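Local coordinates for folylpolyglutamate synthase protein FOLC (Mycobacterium tuberculosis, PDB 2VOS), which probably catalyses ATP-dependent addition of glutamate to dihydropteroate, giving dihydrofolate, and further glutamate additions to tetrahydrofolate, with magnesium as cofactor, at residues Q29-H32 against L33-Q36; K113-S116 against P117-V121; S255-E259 against D260-A264. One frame throughout, in Å; residues are numbered along the deposited sequence.

Contact 1 of 3, residues Q29-H32 against L33-Q36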
loop_
_atom_site.group_PDB
_atom_site.type_symbol
_atom_site.label_atom_id
_atom_site.label_comp_id
_atom_site.label_asym_id
_atom_site.label_seq_id
_atom_site.Cartn_x
_atom_site.Cartn_y
_atom_site.Cartn_z
ATOM N N GLN A 29 -1.137 7.175 23.976
ATOM C CA GLN A 29 0.073 7.554 24.695
ATOM C C GLN A 29 1.323 7.113 23.909
ATOM O O GLN A 29 2.280 7.881 23.726
ATOM C CB GLN A 29 0.073 6.806 26.021
ATOM C CG GLN A 29 0.475 7.540 27.248
ATOM C CD GLN A 29 -0.084 6.839 28.495
ATOM O OE1 GLN A 29 0.256 5.692 28.792
ATOM N NE2 GLN A 29 -0.963 7.521 29.201
ATOM N N VAL A 30 1.350 5.852 23.477
ATOM C CA VAL A 30 2.498 5.403 22.693
ATOM C C VAL A 30 2.719 6.226 21.439
ATOM O O VAL A 30 3.882 6.580 21.116
ATOM C CB VAL A 30 2.442 3.907 22.368
ATOM C CG1 VAL A 30 3.570 3.513 21.293
ATOM C CG2 VAL A 30 2.545 3.090 23.689
ATOM N N GLU A 31 1.629 6.527 20.712
ATOM C CA GLU A 31 1.754 7.244 19.417
ATOM C C GLU A 31 2.263 8.689 19.651
ATOM O O GLU A 31 3.038 9.251 18.824
ATOM C CB GLU A 31 0.396 7.322 18.705
ATOM C CG GLU A 31 -0.006 6.005 18.115
ATOM C CD GLU A 31 1.033 5.568 17.123
ATOM O OE1 GLU A 31 1.046 6.114 16.016
ATOM O OE2 GLU A 31 1.851 4.691 17.444
ATOM N N HIS A 32 1.775 9.293 20.741
ATOM C CA HIS A 32 2.227 10.649 21.143
ATOM C C HIS A 32 3.764 10.669 21.313
ATOM O O HIS A 32 4.428 11.588 20.841
ATOM C CB HIS A 32 1.533 11.107 22.435
ATOM C CG HIS A 32 1.813 12.542 22.798
ATOM N ND1 HIS A 32 1.541 13.600 21.951
ATOM C CD2 HIS A 32 2.347 13.091 23.917
ATOM C CE1 HIS A 32 1.892 14.734 22.528
ATOM N NE2 HIS A 32 2.385 14.455 23.722
ATOM N N LEU A 33 4.329 9.644 21.961
ATOM C CA LEU A 33 5.782 9.552 22.082
ATOM C C LEU A 33 6.440 9.354 20.736
ATOM O O LEU A 33 7.426 10.025 20.439
ATOM C CB LEU A 33 6.240 8.374 22.966
ATOM C CG LEU A 33 5.915 8.468 24.449
ATOM C CD1 LEU A 33 6.454 7.185 25.104
ATOM C CD2 LEU A 33 6.518 9.725 25.042
ATOM N N LEU A 34 5.950 8.371 19.962
ATOM C CA LEU A 34 6.583 8.015 18.702
ATOM C C LEU A 34 6.540 9.248 17.798
ATOM O O LEU A 34 7.480 9.471 17.044
ATOM C CB LEU A 34 5.894 6.804 18.016
ATOM C CG LEU A 34 6.063 5.453 18.719
ATOM C CD1 LEU A 34 5.317 4.379 17.959
ATOM C CD2 LEU A 34 7.533 5.139 18.664
ATOM N N ASP A 35 5.467 10.044 17.866
ATOM C CA ASP A 35 5.348 11.201 16.985
ATOM C C ASP A 35 6.341 12.286 17.318
ATOM O O ASP A 35 6.507 13.232 16.527
ATOM C CB ASP A 35 3.916 11.744 16.942
ATOM C CG ASP A 35 2.961 10.798 16.205
ATOM O OD1 ASP A 35 3.412 9.823 15.612
ATOM O OD2 ASP A 35 1.750 11.024 16.201
ATOM N N GLN A 36 6.996 12.177 18.487
ATOM C CA GLN A 36 7.953 13.211 18.885
ATOM C C GLN A 36 9.315 12.911 18.297
ATOM O O GLN A 36 10.226 13.704 18.424
ATOM C CB GLN A 36 8.045 13.354 20.386
ATOM C CG GLN A 36 6.830 14.055 20.939
ATOM C CD GLN A 36 6.773 14.007 22.454
ATOM O OE1 GLN A 36 7.541 14.689 23.129
ATOM N NE2 GLN A 36 5.857 13.214 22.997
#
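V30 lies alongside L34, one helical turn on, and the two side chains point the same way. CG1 of V30 meets CD1 of L34 at 3.9 Å. The first torsion of V30 places CG1 opposite its backbone N (chi1 170°), on the side where L34 runs. L34 also leans back over the main chain, with its CG 3.4 Å from V30 O. Its CD1 reaches on to the carboxylate of E31, 3.5 Å from OE2. These residues belong to the C-terminal part of the helix 23-34, and i to i+4 bonds run through them. L33 N, L34 N and D35 N donate to Q29 O, V30 O and E31 O; the D35 N to E31 O bond is 2.7 Å. V30 and L34 are buried and face the helix 117-140, where Y120, V121 and Y124 lie; L34 also touches the helix 151-165. E31 and D35 sit one turn apart, E31 OE1 being 4.4 Å from D35 OD1. K151 forms salt bridges with both oxygens, which would offset their like charges. The other oxygen of E31 is hydrogen-bonded to the hydroxyl of Y120. On a more exposed flank, Q36 folds back on H32. Q36 NE2 donates to H32 O over 3.1 Å, with an angle of 164° at the hydrogen. The oxygen lies close to the amide plane of Q36, but the donor stands well above the carbonyl plane of H32. The same NE2 lies over one face of the H32 ring, near its rim, 3.6 Å from CD2. Ring and amide planes are turned 49° apart.

Contact 2 of 3, residues K113-S116 against P117-V121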
loop_
_atom_site.group_PDB
_atom_site.type_symbol
_atom_site.label_atom_id
_atom_site.label_comp_id
_atom_site.label_asym_id
_atom_site.label_seq_id
_atom_site.Cartn_x
_atom_site.Cartn_y
_atom_site.Cartn_z
ATOM N N LYS A 113 -4.981 -10.347 10.527
ATOM C CA LYS A 113 -5.728 -9.327 11.283
ATOM C C LYS A 113 -4.793 -8.397 12.058
ATOM O O LYS A 113 -3.815 -8.844 12.619
ATOM C CB LYS A 113 -6.662 -9.984 12.341
ATOM C CG LYS A 113 -7.749 -10.906 11.702
ATOM C CD LYS A 113 -8.336 -11.845 12.795
ATOM N N PRO A 114 -5.121 -7.106 12.136
ATOM C CA PRO A 114 -4.293 -6.222 12.934
ATOM C C PRO A 114 -4.217 -6.739 14.354
ATOM O O PRO A 114 -5.223 -7.285 14.884
ATOM C CB PRO A 114 -5.065 -4.911 12.907
ATOM C CG PRO A 114 -5.816 -4.953 11.544
ATOM C CD PRO A 114 -6.231 -6.421 11.456
ATOM N N ILE A 115 -3.079 -6.554 15.010
ATOM C CA ILE A 115 -3.042 -6.847 16.443
ATOM C C ILE A 115 -3.918 -5.866 17.222
ATOM O O ILE A 115 -4.345 -4.836 16.691
ATOM C CB ILE A 115 -1.594 -6.804 17.010
ATOM C CG1 ILE A 115 -0.987 -5.391 16.878
ATOM C CG2 ILE A 115 -0.725 -7.890 16.321
ATOM C CD1 ILE A 115 0.406 -5.295 17.446
ATOM N N SER A 116 -4.217 -6.166 18.486
ATOM C CA SER A 116 -5.084 -5.237 19.260
ATOM C C SER A 116 -4.277 -4.058 19.788
ATOM O O SER A 116 -3.028 -4.086 19.836
ATOM C CB SER A 116 -5.730 -5.984 20.442
ATOM O OG SER A 116 -4.652 -6.338 21.319
ATOM N N PRO A 117 -4.962 -2.981 20.153
ATOM C CA PRO A 117 -4.231 -1.893 20.750
ATOM C C PRO A 117 -3.378 -2.385 21.981
ATOM O O PRO A 117 -2.283 -1.933 22.185
ATOM C CB PRO A 117 -5.365 -0.930 21.192
ATOM C CG PRO A 117 -6.438 -1.145 20.059
ATOM C CD PRO A 117 -6.396 -2.679 19.958
ATOM N N ALA A 118 -3.895 -3.299 22.794
ATOM C CA ALA A 118 -3.140 -3.767 23.958
ATOM C C ALA A 118 -1.796 -4.468 23.542
ATOM O O ALA A 118 -0.723 -4.237 24.103
ATOM C CB ALA A 118 -4.073 -4.694 24.795
ATOM N N GLN A 119 -1.856 -5.296 22.516
ATOM C CA GLN A 119 -0.695 -6.006 22.051
ATOM C C GLN A 119 0.280 -5.014 21.451
ATOM O O GLN A 119 1.493 -5.254 21.513
ATOM C CB GLN A 119 -1.102 -6.983 20.961
ATOM C CG GLN A 119 -1.628 -8.308 21.519
ATOM C CD GLN A 119 -2.674 -9.046 20.636
ATOM O OE1 GLN A 119 -3.054 -8.639 19.512
ATOM N NE2 GLN A 119 -3.156 -10.141 21.186
ATOM N N TYR A 120 -0.233 -3.946 20.797
ATOM C CA TYR A 120 0.659 -2.966 20.130
ATOM C C TYR A 120 1.471 -2.258 21.204
ATOM O O TYR A 120 2.695 -2.090 21.095
ATOM C CB TYR A 120 -0.198 -1.990 19.326
ATOM C CG TYR A 120 0.498 -0.833 18.620
ATOM C CD1 TYR A 120 0.898 -0.947 17.285
ATOM C CD2 TYR A 120 0.718 0.390 19.257
ATOM C CE1 TYR A 120 1.522 0.132 16.599
ATOM C CE2 TYR A 120 1.367 1.507 18.546
ATOM C CZ TYR A 120 1.738 1.340 17.231
ATOM O OH TYR A 120 2.328 2.371 16.501
ATOM N N VAL A 121 0.769 -1.805 22.247
ATOM C CA VAL A 121 1.422 -1.174 23.421
ATOM C C VAL A 121 2.404 -2.142 24.099
ATOM O O VAL A 121 3.515 -1.740 24.384
ATOM C CB VAL A 121 0.348 -0.656 24.445
ATOM C CG1 VAL A 121 0.956 -0.187 25.744
ATOM C CG2 VAL A 121 -0.478 0.472 23.793
#
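S116 and Q119 hold each other in two directions at the start of the helix 117-140. S116 OG accepts from Q119 N over 3.2 Å. In return, S116 N donates to Q119 OE1 over 2.9 Å, and this bond is almost straight, 173° at the hydrogen. The donor sits above the plane of the Q119 carbonyl, not on a lone pair. Together the two bonds make a capping box, with S116 as N-cap. The first torsion of S116 puts OG between its own N and carbonyl carbon (chi1 66°), where it can face the N-H groups of the first turn. The first i to i+4 bond of the helix links Y120 N to S116 O over 3.0 Å. P117 begins the helix proper. I115 packs beside the box. Its CB lies 3.4 Å from Q119 OE1, and its CD1 packs 3.6 Å from Y120 CA and beside the edge of the Y120 ring. I115 is positioned in turn by the strand 108-110: its backbone bonds to I108, and its side chain touches I108 and I110. The end of Y120 leads away to E31 in the helix 23-34, and E23 of that helix accepts from A118 N. The backbone N-H groups of A118 and Q119 are thus met by side-chain oxygens. Those oxygens stand in for the carbonyls that a preceding turn would supply, and would favour the helix starting here.

Contact 3 of 3, residues S255-E259 against D260-A264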
loop_
_atom_site.group_PDB
_atom_site.type_symbol
_atom_site.label_atom_id
_atom_site.label_comp_id
_atom_site.label_asym_id
_atom_site.label_seq_id
_atom_site.Cartn_x
_atom_site.Cartn_y
_atom_site.Cartn_z
ATOM N N SER A 255 17.364 -15.717 -8.776
ATOM C CA SER A 255 16.510 -16.216 -9.863
ATOM C C SER A 255 15.420 -15.192 -10.127
ATOM O O SER A 255 14.900 -14.613 -9.175
ATOM C CB SER A 255 15.808 -17.489 -9.438
ATOM O OG SER A 255 16.751 -18.477 -9.110
ATOM N N VAL A 256 15.023 -14.996 -11.372
ATOM C CA VAL A 256 14.055 -13.986 -11.658
ATOM C C VAL A 256 12.799 -14.560 -12.295
ATOM O O VAL A 256 12.894 -15.417 -13.160
ATOM C CB VAL A 256 14.638 -12.934 -12.596
ATOM C CG1 VAL A 256 13.530 -11.993 -13.016
ATOM C CG2 VAL A 256 15.797 -12.146 -11.898
ATOM N N ALA A 257 11.630 -14.089 -11.865
ATOM C CA ALA A 257 10.360 -14.416 -12.512
ATOM C C ALA A 257 9.740 -13.069 -12.872
ATOM O O ALA A 257 9.580 -12.203 -11.988
ATOM C CB ALA A 257 9.454 -15.170 -11.503
ATOM N N ARG A 258 9.326 -12.897 -14.123
ATOM C CA ARG A 258 8.867 -11.568 -14.550
ATOM C C ARG A 258 7.466 -11.654 -15.084
ATOM O O ARG A 258 7.192 -12.549 -15.895
ATOM C CB ARG A 258 9.737 -11.047 -15.702
ATOM C CG ARG A 258 11.159 -10.793 -15.303
ATOM C CD ARG A 258 12.083 -10.789 -16.562
ATOM N NE ARG A 258 12.099 -12.118 -17.162
ATOM C CZ ARG A 258 12.537 -12.388 -18.392
ATOM N NH1 ARG A 258 13.010 -11.411 -19.172
ATOM N NH2 ARG A 258 12.509 -13.643 -18.837
ATOM N N GLU A 259 6.606 -10.691 -14.730
ATOM C CA GLU A 259 5.257 -10.713 -15.313
ATOM C C GLU A 259 5.348 -10.677 -16.778
ATOM O O GLU A 259 6.243 -10.025 -17.335
ATOM C CB GLU A 259 4.316 -9.613 -14.774
ATOM C CG GLU A 259 2.870 -9.854 -15.248
ATOM C CD GLU A 259 1.903 -8.861 -14.617
ATOM O OE1 GLU A 259 2.411 -8.078 -13.785
ATOM O OE2 GLU A 259 0.683 -8.864 -14.943
ATOM N N ASP A 260 4.481 -11.462 -17.423
ATOM C CA ASP A 260 4.425 -11.583 -18.894
ATOM C C ASP A 260 5.542 -12.392 -19.488
ATOM O O ASP A 260 5.655 -12.478 -20.710
ATOM C CB ASP A 260 4.332 -10.218 -19.597
ATOM C CG ASP A 260 3.059 -9.445 -19.201
ATOM O OD1 ASP A 260 2.008 -10.052 -19.064
ATOM O OD2 ASP A 260 3.106 -8.237 -18.941
ATOM N N SER A 261 6.409 -12.954 -18.658
ATOM C CA SER A 261 7.361 -13.970 -19.160
ATOM C C SER A 261 7.209 -15.300 -18.399
ATOM O O SER A 261 7.072 -16.349 -19.014
ATOM C CB SER A 261 8.806 -13.530 -19.011
ATOM O OG SER A 261 9.144 -12.500 -19.905
ATOM N N GLU A 262 7.291 -15.244 -17.068
ATOM C CA GLU A 262 7.225 -16.440 -16.248
ATOM C C GLU A 262 5.835 -16.619 -15.685
ATOM O O GLU A 262 5.501 -17.700 -15.280
ATOM C CB GLU A 262 8.249 -16.385 -15.087
ATOM C CG GLU A 262 9.720 -16.686 -15.476
ATOM C CD GLU A 262 10.334 -15.618 -16.385
ATOM O OE1 GLU A 262 10.341 -14.441 -15.993
ATOM O OE2 GLU A 262 10.792 -15.947 -17.515
ATOM N N PHE A 263 5.026 -15.564 -15.666
ATOM C CA PHE A 263 3.631 -15.618 -15.182
ATOM C C PHE A 263 2.833 -14.463 -15.807
ATOM O O PHE A 263 3.432 -13.482 -16.288
ATOM C CB PHE A 263 3.567 -15.546 -13.639
ATOM C CG PHE A 263 4.204 -14.312 -13.060
ATOM C CD1 PHE A 263 5.594 -14.283 -12.774
ATOM C CD2 PHE A 263 3.451 -13.213 -12.759
ATOM C CE1 PHE A 263 6.196 -13.123 -12.199
ATOM C CE2 PHE A 263 4.057 -12.016 -12.205
ATOM C CZ PHE A 263 5.404 -11.985 -11.943
ATOM N N ALA A 264 1.499 -14.539 -15.796
ATOM C CA ALA A 264 0.683 -13.512 -16.491
ATOM C C ALA A 264 -0.777 -13.632 -16.140
ATOM O O ALA A 264 -1.246 -14.708 -15.778
ATOM C CB ALA A 264 0.827 -13.651 -18.032
HETATM O O HOH W 1 0.074 -10.175 -17.099
HETATM O O HOH W 2 8.222 -9.582 -18.973
#
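E262 OE1 takes two bonds from R258. R258 N donates to it over 2.6 Å, on the anti lone pair, and R258 NE over 3.1 Å, on the syn one. The other oxygen, E262 OE2, accepts from R258 NH2 at 3.2 Å, so the guanidinium grips the carboxylate side-on. The two planes are only 3° apart. A bend at chi2 of E262 (67°) curls the carboxylate back against the strand backbone and the arginine. S261 OG lies over the centre of the guanidinium face. R258 O is also shared: S261 N and E262 N each donate to it, both at 2.9 Å. The bond from S261 and the backbone angles of E259 and D260 fit a type II beta turn. This turn ends 255-258, the outermost strand on one side of a large mixed sheet. Both segments fall in the Mur ligase middle domain family, of the P-loop NTPase clan. The chain then enters the strand 264-271 of a separate antiparallel sheet. Inside the loop, one face of the F263 ring meets the backbone of R258 and E259. E259 CA makes a CH-pi contact 3.8 Å from the ring centroid, and E259 N lies over the same ring. A257 CB touches CE1 of F263 at 3.9 Å. V303, L304 and A307 of the helix 296-312 also pack on F263. On the polar side, one water donates to E259 OE2 and D260 OD1 and bridges these like charges. E259 OE2 is also hydrogen-bonded to H300, while D260 pairs with R236 in a salt bridge. A second water donates to E259 O and lies 3.2 Å from S261 OG.

Overall arrangement
Contacts 1 and 2 adjoin, with centres 16 Å apart. The E31 to Y120 bond, 2.6 Å from OE2 to OH, joins them, and V30 CG2 packs on V121 CG2 at 4.0 Å. The C-terminal part of the helix 23-34 is thereby joined to the first turn of the helix 117-140. Contact 3 lies on the other side of the chain's centre from contact 1, about 42 Å away between centres. Contacts 2 and 3 are about 37 Å apart between centres, yet they mark the two outer strands of one mixed sheet, 113-114 and 255-258. Only contact 3 comes near the nucleotide: the E259 side chain is about 8 Å from the bound ADP and about 7 Å from that of N301, an ADP-binding residue.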